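Local coordinates for haloacid dehalogenase domain protein hydrolase (Planctomyces limnophilus, PDB 4OVY) that binds calcium and is probably a hydrolase, perhaps a phosphatase, of the haloacid dehalogenase superfamily, at residues Ala96-Met104 / Glu206-Ala214; Gly254-Glu265 / Ile290-Ile301. All blocks are in the same frame, centred on the assembly; numbering follows the deposited sequence.

Both contacts draw on the same mixed sheet of the haloacid dehalogenase-like fold, contact 1 at the 207-209 strand and contact 2 at the 254-260/290-293 pair. They lie on opposite sides of the chain's centre, their own centres 28 Å apart and their nearest atoms about 13 Å apart, so they do not touch. What relates them is the calcium ion held by Asp42, Asp44 and Asn234. The side chain of Asp212 in contact 1 is about 7 Å from the bound calcium ion, and the side chain of His259 in contact 2 is likewise about 7 Å from the bound calcium ion. Contact 1 is a surface helix-on-strand packing; contact 2 is a partly buried parallel strand pair.

Contact 1. Residues Ala96-Met104 / Glu206-Ala214; sequences AKGLTELTM and ELNFIDDQA. With EDO (1,2-ethanediol), chain H; EDO (1,2-ethanediol), chain I.
Leu207 and Ile210 lean on the flank of helix 95-106, an alpha-on-beta packing in which the axes of segment 96-104 and strand 207-209 run at 138° and approach to 9.9 Å. Leu207 divides its methyls: CD2 meets Thr100 CG2 at 3.6 Å, while CD1 lies against Glu101. Thr100 has chi1 at -74°, which leaves CG2 anti to the backbone N and turned to Leu207; its side chain also touches Ser186 of strand 183-195. Selenomethionine Met104 bends at chi3 (74°) and brings SE to 3.5 Å from the backbone N of Glu206 and 3.9 Å from Leu207 CD2. Ile210 lies over the turn from Ala96 to Thr100, CD1 against Lys97 CA and Thr100 CB, CG2 3.9 Å from Ala96 CB.

Glu101 serves two partners: CG and OE2 border Leu207 CD1, crossing that side chain at about a right angle, and OE2 takes a 3.0 Å salt bridge from Lys97 NZ, which comes from above the carboxylate plane. With an alanine here, CG and the carboxylate are gone, which is likely to open a gap beside Leu207 CD1 and leave the Lys97 ammonium without this mate.

Within the strand, Asn208 and Phe209 are both set opposite Ser187 of strand 183-195, making a classic beta bulge. Farther along, Asp212 lies near the calcium-site residue Asp42, and its OD2 sits 3.8 Å from Ala96 CB.

Contact 2. Residues Gly254-Glu265 / Ile290-Ile301; sequences GLIVHHTDAVRE and IVIDMQRDWKVI. With EDO (1,2-ethanediol), chain G.
Val257 forms the apolar centre, its CG1 3.6 Å from SE of selenomethionine Met294 and close to Trp298 CH2, its CG2 against Ile292 CD1. Trp298 offers one ring face to Ile292 CG2 and Met294 CG. The selenium also lies over a face of the His259 ring, a Met-aromatic contact near the calcium-site residue Asn234. The ring's NE2 bonds to Gly45 O; ND1 donates a straight bond (2.8 Å, 168°) in the plane of its own ring, meeting Glu265 OE2 on the syn side, and Glu265 OE1 bonds to Tyr140 OH.

Strands 254-260 and 290-293 pair in parallel within the central alpha/beta sheet of the haloacid dehalogenase fold. Asp293 then N-caps helix 294-297: OD1 receives Arg296 N and, from the opposite face of the carboxylate, Thr260 OG1 (2.6 Å), which chi1 of 51° turns toward it.

At the polar edge, Arg264 NH1 and NH2 both grip Trp298 O, while NE holds Asp261 OD2 at 2.7 Å in a salt bridge. These bonds hold the guanidinium's rotation, and Ile301 CD1 packs over one face.

Strand 230-233 continues the sheet beside 254-260; helix 11-24 covers Leu255, Ile290 and Ile292, and helix 141-152 meets Trp298.

Contact 1. Residues Ala96-Met104 / Glu206-Ala214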
loop_
_atom_site.group_PDB
_atom_site.type_symbol
_atom_site.label_atom_id
_atom_site.label_comp_id
_atom_site.label_asym_id
_atom_site.label_seq_id
_atom_site.Cartn_x
_atom_site.Cartn_y
_atom_site.Cartn_z
ATOM N N ALA A 96 -3.333 -18.209 9.157
ATOM C CA ALA A 96 -2.530 -17.214 8.454
ATOM C C ALA A 96 -1.211 -16.935 9.167
ATOM O O ALA A 96 -0.154 -16.844 8.536
ATOM C CB ALA A 96 -3.319 -15.920 8.296
ATOM N N LYS A 97 -1.269 -16.800 10.487
ATOM C CA LYS A 97 -0.060 -16.492 11.253
ATOM C C LYS A 97 0.966 -17.612 11.109
ATOM O O LYS A 97 2.112 -17.352 10.771
ATOM C CB LYS A 97 -0.395 -16.255 12.722
ATOM C CG LYS A 97 0.762 -15.706 13.539
ATOM C CD LYS A 97 0.281 -15.296 14.925
ATOM C CE LYS A 97 1.256 -14.373 15.630
ATOM N NZ LYS A 97 2.343 -15.147 16.272
ATOM N N GLY A 98 0.539 -18.852 11.347
ATOM C CA GLY A 98 1.432 -20.016 11.265
ATOM C C GLY A 98 2.029 -20.219 9.879
ATOM O O GLY A 98 3.200 -20.567 9.733
ATOM N N LEU A 99 1.215 -20.010 8.856
ATOM C CA LEU A 99 1.677 -20.115 7.475
ATOM C C LEU A 99 2.777 -19.094 7.138
ATOM O O LEU A 99 3.792 -19.438 6.524
ATOM C CB LEU A 99 0.481 -19.953 6.529
ATOM C CG LEU A 99 0.765 -19.894 5.029
ATOM C CD1 LEU A 99 1.413 -21.186 4.561
ATOM C CD2 LEU A 99 -0.535 -19.624 4.275
ATOM N N THR A 100 2.587 -17.842 7.544
ATOM C CA THR A 100 3.603 -16.832 7.301
ATOM C C THR A 100 4.837 -17.071 8.193
ATOM O O THR A 100 5.956 -16.894 7.731
ATOM C CB THR A 100 3.034 -15.397 7.396
ATOM O OG1 THR A 100 2.246 -15.140 6.227
ATOM C CG2 THR A 100 4.132 -14.344 7.445
ATOM N N GLU A 101 4.644 -17.516 9.437
ATOM C CA GLU A 101 5.787 -17.881 10.284
ATOM C C GLU A 101 6.618 -19.026 9.691
ATOM O O GLU A 101 7.847 -19.007 9.765
ATOM C CB GLU A 101 5.338 -18.241 11.703
ATOM C CG GLU A 101 4.878 -17.033 12.500
ATOM C CD GLU A 101 4.309 -17.385 13.862
ATOM O OE1 GLU A 101 3.699 -18.462 14.020
ATOM O OE2 GLU A 101 4.458 -16.560 14.776
ATOM N N LEU A 102 5.946 -20.020 9.114
ATOM C CA LEU A 102 6.632 -21.148 8.496
ATOM C C LEU A 102 7.437 -20.673 7.282
ATOM O O LEU A 102 8.590 -21.072 7.095
ATOM C CB LEU A 102 5.625 -22.230 8.097
ATOM C CG LEU A 102 6.140 -23.464 7.364
ATOM C CD1 LEU A 102 7.207 -24.169 8.184
ATOM C CD2 LEU A 102 4.992 -24.415 7.051
ATOM N N THR A 103 6.831 -19.805 6.475
ATOM C CA THR A 103 7.505 -19.255 5.308
ATOM C C THR A 103 8.661 -18.340 5.735
ATOM O O THR A 103 9.741 -18.376 5.141
ATOM C CB THR A 103 6.504 -18.487 4.417
ATOM O OG1 THR A 103 5.396 -19.342 4.099
ATOM C CG2 THR A 103 7.167 -18.026 3.141
HETATM N N MSE A 104 8.426 -17.547 6.781
HETATM C CA MSE A 104 9.430 -16.654 7.363
HETATM C C MSE A 104 10.649 -17.424 7.803
HETATM O O MSE A 104 11.773 -17.035 7.491
HETATM C CB MSE A 104 8.812 -15.939 8.570
HETATM C CG MSE A 104 9.769 -15.072 9.381
HETATM SE SE MSE A 104 8.969 -14.687 11.144
HETATM C CE MSE A 104 9.217 -16.453 11.998
ATOM N N GLU A 206 11.355 -12.066 10.998
ATOM C CA GLU A 206 10.527 -11.260 11.870
ATOM C C GLU A 206 9.225 -10.970 11.136
ATOM O O GLU A 206 9.256 -10.613 9.961
ATOM C CB GLU A 206 11.261 -9.961 12.187
ATOM C CG GLU A 206 10.884 -9.318 13.498
ATOM C CD GLU A 206 11.632 -8.018 13.735
ATOM O OE1 GLU A 206 12.756 -7.861 13.199
ATOM O OE2 GLU A 206 11.086 -7.149 14.448
ATOM N N LEU A 207 8.095 -11.141 11.820
ATOM C CA LEU A 207 6.788 -10.855 11.234
ATOM C C LEU A 207 6.584 -9.353 11.103
ATOM O O LEU A 207 6.939 -8.590 11.993
ATOM C CB LEU A 207 5.654 -11.420 12.092
ATOM C CG LEU A 207 5.462 -12.933 12.139
ATOM C CD1 LEU A 207 4.299 -13.258 13.066
ATOM C CD2 LEU A 207 5.234 -13.500 10.740
ATOM N N ASN A 208 5.987 -8.943 9.995
ATOM C CA ASN A 208 5.589 -7.559 9.810
ATOM C C ASN A 208 4.094 -7.397 10.056
ATOM O O ASN A 208 3.675 -6.528 10.820
ATOM C CB ASN A 208 5.955 -7.085 8.401
ATOM C CG ASN A 208 5.630 -5.622 8.179
ATOM O OD1 ASN A 208 5.937 -4.787 9.018
ATOM N ND2 ASN A 208 5.007 -5.307 7.049
ATOM N N PHE A 209 3.291 -8.232 9.408
ATOM C CA PHE A 209 1.845 -8.087 9.464
ATOM C C PHE A 209 1.125 -9.365 9.062
ATOM O O PHE A 209 1.543 -10.044 8.127
ATOM C CB PHE A 209 1.411 -6.932 8.558
ATOM C CG PHE A 209 -0.030 -6.557 8.704
ATOM C CD1 PHE A 209 -0.467 -5.859 9.826
ATOM C CD2 PHE A 209 -0.955 -6.895 7.720
ATOM C CE1 PHE A 209 -1.802 -5.510 9.961
ATOM C CE2 PHE A 209 -2.288 -6.546 7.855
ATOM C CZ PHE A 209 -2.709 -5.854 8.973
ATOM N N ILE A 210 0.045 -9.675 9.789
ATOM C CA ILE A 210 -0.837 -10.789 9.490
ATOM C C ILE A 210 -2.193 -10.217 9.073
ATOM O O ILE A 210 -2.907 -9.614 9.880
ATOM C CB ILE A 210 -1.010 -11.726 10.712
ATOM C CG1 ILE A 210 0.348 -12.264 11.175
ATOM C CG2 ILE A 210 -1.967 -12.867 10.392
ATOM C CD1 ILE A 210 1.165 -12.962 10.100
ATOM N N ASP A 211 -2.538 -10.428 7.807
ATOM C CA ASP A 211 -3.689 -9.790 7.173
ATOM C C ASP A 211 -4.911 -10.715 7.145
ATOM O O ASP A 211 -5.403 -11.093 6.070
ATOM C CB ASP A 211 -3.302 -9.391 5.745
ATOM C CG ASP A 211 -4.390 -8.607 5.033
ATOM O OD1 ASP A 211 -4.902 -7.638 5.631
ATOM O OD2 ASP A 211 -4.711 -8.953 3.868
ATOM N N ASP A 212 -5.405 -11.071 8.328
ATOM C CA ASP A 212 -6.577 -11.939 8.432
ATOM C C ASP A 212 -7.488 -11.501 9.570
ATOM O O ASP A 212 -7.047 -10.814 10.503
ATOM C CB ASP A 212 -6.142 -13.395 8.617
ATOM C CG ASP A 212 -7.227 -14.407 8.207
ATOM O OD1 ASP A 212 -8.217 -14.036 7.537
ATOM O OD2 ASP A 212 -7.075 -15.590 8.561
ATOM N N GLN A 213 -8.757 -11.896 9.474
ATOM C CA GLN A 213 -9.772 -11.578 10.484
ATOM C C GLN A 213 -9.827 -10.059 10.701
ATOM O O GLN A 213 -9.947 -9.314 9.730
ATOM C CB GLN A 213 -9.508 -12.364 11.781
ATOM C CG GLN A 213 -9.325 -13.854 11.569
ATOM C CD GLN A 213 -8.859 -14.554 12.827
ATOM O OE1 GLN A 213 -9.575 -14.603 13.828
ATOM N NE2 GLN A 213 -7.656 -15.102 12.784
ATOM N N ALA A 214 -9.709 -9.581 11.941
ATOM C CA ALA A 214 -9.774 -8.143 12.196
ATOM C C ALA A 214 -8.551 -7.391 11.663
ATOM O O ALA A 214 -8.545 -6.161 11.647
ATOM C CB ALA A 214 -9.976 -7.860 13.685
HETATM C C1 EDO H . -4.572 -18.148 3.896
HETATM O O1 EDO H . -5.700 -17.699 3.127
HETATM C C2 EDO H . -4.911 -18.139 5.382
HETATM O O2 EDO H . -5.647 -16.954 5.711
HETATM C C1 EDO I . 5.279 -2.170 5.698
HETATM O O1 EDO I . 4.050 -2.910 5.619
HETATM C C2 EDO I . 4.986 -0.781 6.214
HETATM O O2 EDO I . 4.179 -0.892 7.392
#

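Contact 2. Residues Gly254-Glu265 / Ile290-Ile301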
loop_
_atom_site.group_PDB
_atom_site.type_symbol
_atom_site.label_atom_id
_atom_site.label_comp_id
_atom_site.label_asym_id
_atom_site.label_seq_id
_atom_site.Cartn_x
_atom_site.Cartn_y
_atom_site.Cartn_z
ATOM N N GLY A 254 -21.451 -6.618 -0.010
ATOM C CA GLY A 254 -20.617 -7.757 0.374
ATOM C C GLY A 254 -21.164 -9.059 -0.182
ATOM O O GLY A 254 -22.378 -9.320 -0.119
ATOM N N LEU A 255 -20.274 -9.874 -0.738
ATOM C CA LEU A 255 -20.649 -11.198 -1.211
ATOM C C LEU A 255 -19.764 -12.279 -0.623
ATOM O O LEU A 255 -18.601 -12.041 -0.284
ATOM C CB LEU A 255 -20.606 -11.266 -2.741
ATOM C CG LEU A 255 -21.593 -10.305 -3.425
ATOM C CD1 LEU A 255 -20.832 -9.184 -4.109
ATOM C CD2 LEU A 255 -22.469 -11.030 -4.436
ATOM N N ILE A 256 -20.339 -13.470 -0.521
ATOM C CA ILE A 256 -19.653 -14.642 -0.004
ATOM C C ILE A 256 -19.711 -15.769 -1.038
ATOM O O ILE A 256 -20.785 -16.130 -1.515
ATOM C CB ILE A 256 -20.304 -15.132 1.305
ATOM C CG1 ILE A 256 -20.098 -14.095 2.412
ATOM C CG2 ILE A 256 -19.734 -16.490 1.711
ATOM C CD1 ILE A 256 -20.940 -14.347 3.643
ATOM N N VAL A 257 -18.554 -16.326 -1.366
ATOM C CA VAL A 257 -18.481 -17.493 -2.239
ATOM C C VAL A 257 -18.686 -18.746 -1.386
ATOM O O VAL A 257 -17.836 -19.081 -0.545
ATOM C CB VAL A 257 -17.126 -17.576 -2.978
ATOM C CG1 VAL A 257 -17.076 -18.799 -3.885
ATOM C CG2 VAL A 257 -16.858 -16.304 -3.766
ATOM N N HIS A 258 -19.817 -19.420 -1.607
ATOM C CA HIS A 258 -20.187 -20.626 -0.885
ATOM C C HIS A 258 -19.861 -21.861 -1.718
ATOM O O HIS A 258 -20.395 -22.056 -2.818
ATOM C CB HIS A 258 -21.680 -20.585 -0.525
ATOM C CG HIS A 258 -22.110 -21.628 0.464
ATOM N ND1 HIS A 258 -23.436 -21.922 0.703
ATOM C CD2 HIS A 258 -21.394 -22.450 1.266
ATOM C CE1 HIS A 258 -23.520 -22.873 1.617
ATOM N NE2 HIS A 258 -22.294 -23.213 1.975
ATOM N N HIS A 259 -18.978 -22.694 -1.186
ATOM C CA HIS A 259 -18.515 -23.888 -1.889
ATOM C C HIS A 259 -19.473 -25.049 -1.692
ATOM O O HIS A 259 -19.363 -25.814 -0.728
ATOM C CB HIS A 259 -17.113 -24.240 -1.418
ATOM C CG HIS A 259 -16.099 -23.207 -1.783
ATOM N ND1 HIS A 259 -15.212 -23.370 -2.823
ATOM C CD2 HIS A 259 -15.872 -21.969 -1.285
ATOM C CE1 HIS A 259 -14.457 -22.291 -2.928
ATOM N NE2 HIS A 259 -14.841 -21.424 -2.009
ATOM N N THR A 260 -20.409 -25.163 -2.628
ATOM C CA THR A 260 -21.500 -26.124 -2.565
ATOM C C THR A 260 -21.392 -27.224 -3.625
ATOM O O THR A 260 -22.247 -28.116 -3.676
ATOM C CB THR A 260 -22.835 -25.398 -2.795
ATOM O OG1 THR A 260 -22.743 -24.609 -3.991
ATOM C CG2 THR A 260 -23.170 -24.498 -1.604
ATOM N N ASP A 261 -20.350 -27.170 -4.458
ATOM C CA ASP A 261 -20.260 -28.021 -5.642
ATOM C C ASP A 261 -19.136 -29.051 -5.529
ATOM O O ASP A 261 -18.003 -28.787 -5.932
ATOM C CB ASP A 261 -20.054 -27.144 -6.886
ATOM C CG ASP A 261 -20.331 -27.883 -8.180
ATOM O OD1 ASP A 261 -20.252 -29.137 -8.197
ATOM O OD2 ASP A 261 -20.624 -27.201 -9.186
ATOM N N ALA A 262 -19.460 -30.231 -4.999
ATOM C CA ALA A 262 -18.471 -31.301 -4.823
ATOM C C ALA A 262 -18.089 -31.972 -6.141
ATOM O O ALA A 262 -17.057 -32.637 -6.224
ATOM C CB ALA A 262 -18.993 -32.344 -3.849
ATOM N N VAL A 263 -18.920 -31.802 -7.165
ATOM C CA VAL A 263 -18.692 -32.451 -8.461
ATOM C C VAL A 263 -17.672 -31.687 -9.303
ATOM O O VAL A 263 -16.726 -32.279 -9.818
ATOM C CB VAL A 263 -20.015 -32.603 -9.236
ATOM C CG1 VAL A 263 -19.780 -33.239 -10.606
ATOM C CG2 VAL A 263 -20.998 -33.429 -8.416
ATOM N N ARG A 264 -17.856 -30.377 -9.439
ATOM C CA ARG A 264 -16.957 -29.557 -10.265
ATOM C C ARG A 264 -15.820 -28.905 -9.458
ATOM O O ARG A 264 -14.805 -28.491 -10.027
ATOM C CB ARG A 264 -17.763 -28.497 -11.012
ATOM C CG ARG A 264 -18.832 -29.068 -11.933
ATOM C CD ARG A 264 -19.571 -27.990 -12.719
ATOM N NE ARG A 264 -20.254 -27.052 -11.832
ATOM C CZ ARG A 264 -20.758 -25.871 -12.196
ATOM N NH1 ARG A 264 -20.682 -25.444 -13.451
ATOM N NH2 ARG A 264 -21.341 -25.102 -11.290
ATOM N N GLU A 265 -15.979 -28.803 -8.141
ATOM C CA GLU A 265 -14.953 -28.175 -7.304
ATOM C C GLU A 265 -14.915 -28.924 -5.975
ATOM O O GLU A 265 -14.685 -30.137 -5.977
ATOM C CB GLU A 265 -15.211 -26.657 -7.167
ATOM C CG GLU A 265 -13.966 -25.810 -6.866
ATOM C CD GLU A 265 -13.880 -25.270 -5.438
ATOM O OE1 GLU A 265 -12.820 -24.705 -5.080
ATOM O OE2 GLU A 265 -14.863 -25.378 -4.676
ATOM N N ILE A 290 -24.641 -11.157 0.229
ATOM C CA ILE A 290 -25.229 -11.995 -0.810
ATOM C C ILE A 290 -24.345 -13.212 -1.016
ATOM O O ILE A 290 -23.149 -13.090 -1.288
ATOM C CB ILE A 290 -25.379 -11.232 -2.139
ATOM C CG1 ILE A 290 -26.134 -9.905 -1.926
ATOM C CG2 ILE A 290 -26.076 -12.106 -3.176
ATOM C CD1 ILE A 290 -27.537 -10.048 -1.383
ATOM N N VAL A 291 -24.946 -14.386 -0.885
ATOM C CA VAL A 291 -24.221 -15.638 -0.977
ATOM C C VAL A 291 -24.264 -16.169 -2.409
ATOM O O VAL A 291 -25.333 -16.312 -2.997
ATOM C CB VAL A 291 -24.797 -16.681 -0.004
ATOM C CG1 VAL A 291 -24.037 -17.998 -0.114
ATOM C CG2 VAL A 291 -24.744 -16.138 1.423
ATOM N N ILE A 292 -23.085 -16.458 -2.949
ATOM C CA ILE A 292 -22.939 -17.100 -4.246
ATOM C C ILE A 292 -22.931 -18.619 -4.047
ATOM O O ILE A 292 -22.035 -19.162 -3.391
ATOM C CB ILE A 292 -21.624 -16.665 -4.918
ATOM C CG1 ILE A 292 -21.586 -15.148 -5.113
ATOM C CG2 ILE A 292 -21.419 -17.383 -6.243
ATOM C CD1 ILE A 292 -20.184 -14.586 -5.222
ATOM N N ASP A 293 -23.937 -19.294 -4.605
ATOM C CA ASP A 293 -24.024 -20.760 -4.595
ATOM C C ASP A 293 -23.276 -21.284 -5.823
ATOM O O ASP A 293 -23.799 -21.228 -6.935
ATOM C CB ASP A 293 -25.502 -21.169 -4.632
ATOM C CG ASP A 293 -25.722 -22.676 -4.541
ATOM O OD1 ASP A 293 -24.867 -23.472 -4.969
ATOM O OD2 ASP A 293 -26.799 -23.065 -4.053
HETATM N N MSE A 294 -22.056 -21.794 -5.625
HETATM C CA MSE A 294 -21.209 -22.203 -6.757
HETATM C C MSE A 294 -21.878 -23.249 -7.642
HETATM O O MSE A 294 -21.821 -23.161 -8.875
HETATM C CB MSE A 294 -19.840 -22.701 -6.261
HETATM C CG MSE A 294 -18.951 -21.554 -5.774
HETATM SE SE MSE A 294 -17.147 -22.164 -5.252
HETATM C CE MSE A 294 -16.807 -23.122 -6.926
ATOM N N GLN A 295 -22.517 -24.236 -7.024
ATOM C CA GLN A 295 -23.188 -25.318 -7.747
ATOM C C GLN A 295 -24.263 -24.793 -8.693
ATOM O O GLN A 295 -24.361 -25.239 -9.830
ATOM C CB GLN A 295 -23.828 -26.298 -6.756
ATOM C CG GLN A 295 -24.515 -27.503 -7.398
ATOM C CD GLN A 295 -25.334 -28.315 -6.408
ATOM O OE1 GLN A 295 -25.954 -27.769 -5.499
ATOM N NE2 GLN A 295 -25.348 -29.628 -6.591
ATOM N N ARG A 296 -25.057 -23.840 -8.223
ATOM C CA ARG A 296 -26.220 -23.368 -8.969
ATOM C C ARG A 296 -25.976 -22.102 -9.786
ATOM O O ARG A 296 -26.626 -21.909 -10.815
ATOM C CB ARG A 296 -27.390 -23.147 -8.015
ATOM C CG ARG A 296 -27.892 -24.435 -7.385
ATOM C CD ARG A 296 -29.190 -24.226 -6.621
ATOM N NE ARG A 296 -30.313 -23.899 -7.500
ATOM C CZ ARG A 296 -31.029 -24.779 -8.202
ATOM N NH1 ARG A 296 -32.038 -24.350 -8.958
ATOM N NH2 ARG A 296 -30.760 -26.083 -8.156
ATOM N N ASP A 297 -25.048 -21.251 -9.344
ATOM C CA ASP A 297 -24.932 -19.887 -9.889
ATOM C C ASP A 297 -23.885 -19.721 -10.986
ATOM O O ASP A 297 -23.898 -18.712 -11.688
ATOM C CB ASP A 297 -24.640 -18.873 -8.771
ATOM C CG ASP A 297 -25.751 -18.807 -7.721
ATOM O OD1 ASP A 297 -26.836 -19.400 -7.929
ATOM O OD2 ASP A 297 -25.533 -18.153 -6.682
ATOM N N TRP A 298 -22.981 -20.687 -11.120
ATOM C CA TRP A 298 -21.860 -20.581 -12.051
ATOM C C TRP A 298 -21.939 -21.656 -13.134
ATOM O O TRP A 298 -22.004 -22.852 -12.829
ATOM C CB TRP A 298 -20.523 -20.694 -11.291
ATOM C CG TRP A 298 -20.150 -19.470 -10.489
ATOM C CD1 TRP A 298 -20.816 -18.273 -10.443
ATOM C CD2 TRP A 298 -18.986 -19.304 -9.669
ATOM N NE1 TRP A 298 -20.157 -17.393 -9.632
ATOM C CE2 TRP A 298 -19.026 -17.993 -9.147
ATOM C CE3 TRP A 298 -17.913 -20.132 -9.331
ATOM C CZ2 TRP A 298 -18.039 -17.493 -8.293
ATOM C CZ3 TRP A 298 -16.927 -19.634 -8.476
ATOM C CH2 TRP A 298 -17.001 -18.328 -7.969
ATOM N N LYS A 299 -21.913 -21.218 -14.394
ATOM C CA LYS A 299 -22.072 -22.107 -15.548
ATOM C C LYS A 299 -20.837 -22.971 -15.750
ATOM O O LYS A 299 -20.932 -24.100 -16.229
ATOM C CB LYS A 299 -22.317 -21.302 -16.829
ATOM C CG LYS A 299 -23.616 -20.506 -16.864
ATOM C CD LYS A 299 -23.797 -19.874 -18.248
ATOM C CE LYS A 299 -24.774 -18.714 -18.248
ATOM N NZ LYS A 299 -26.172 -19.185 -18.122
ATOM N N VAL A 300 -19.682 -22.406 -15.412
ATOM C CA VAL A 300 -18.408 -23.119 -15.406
ATOM C C VAL A 300 -17.642 -22.678 -14.170
ATOM O O VAL A 300 -17.921 -21.618 -13.621
ATOM C CB VAL A 300 -17.568 -22.840 -16.684
ATOM C CG1 VAL A 300 -18.333 -23.271 -17.924
ATOM C CG2 VAL A 300 -17.169 -21.373 -16.794
ATOM N N ILE A 301 -16.694 -23.495 -13.718
ATOM C CA ILE A 301 -15.877 -23.131 -12.568
ATOM C C ILE A 301 -14.523 -22.588 -13.021
ATOM O O ILE A 301 -14.176 -21.444 -12.721
ATOM C CB ILE A 301 -15.671 -24.322 -11.611
ATOM C CG1 ILE A 301 -17.019 -24.916 -11.191
ATOM C CG2 ILE A 301 -14.852 -23.903 -10.391
ATOM C CD1 ILE A 301 -17.955 -23.938 -10.519
HETATM C C1 EDO G . -24.850 -25.368 -13.042
HETATM O O1 EDO G . -25.803 -24.442 -12.515
HETATM C C2 EDO G . -24.526 -25.027 -14.494
HETATM O O2 EDO G . -25.176 -23.811 -14.882
HETATM O O HOH W 1 -24.692 -29.218 -2.766
#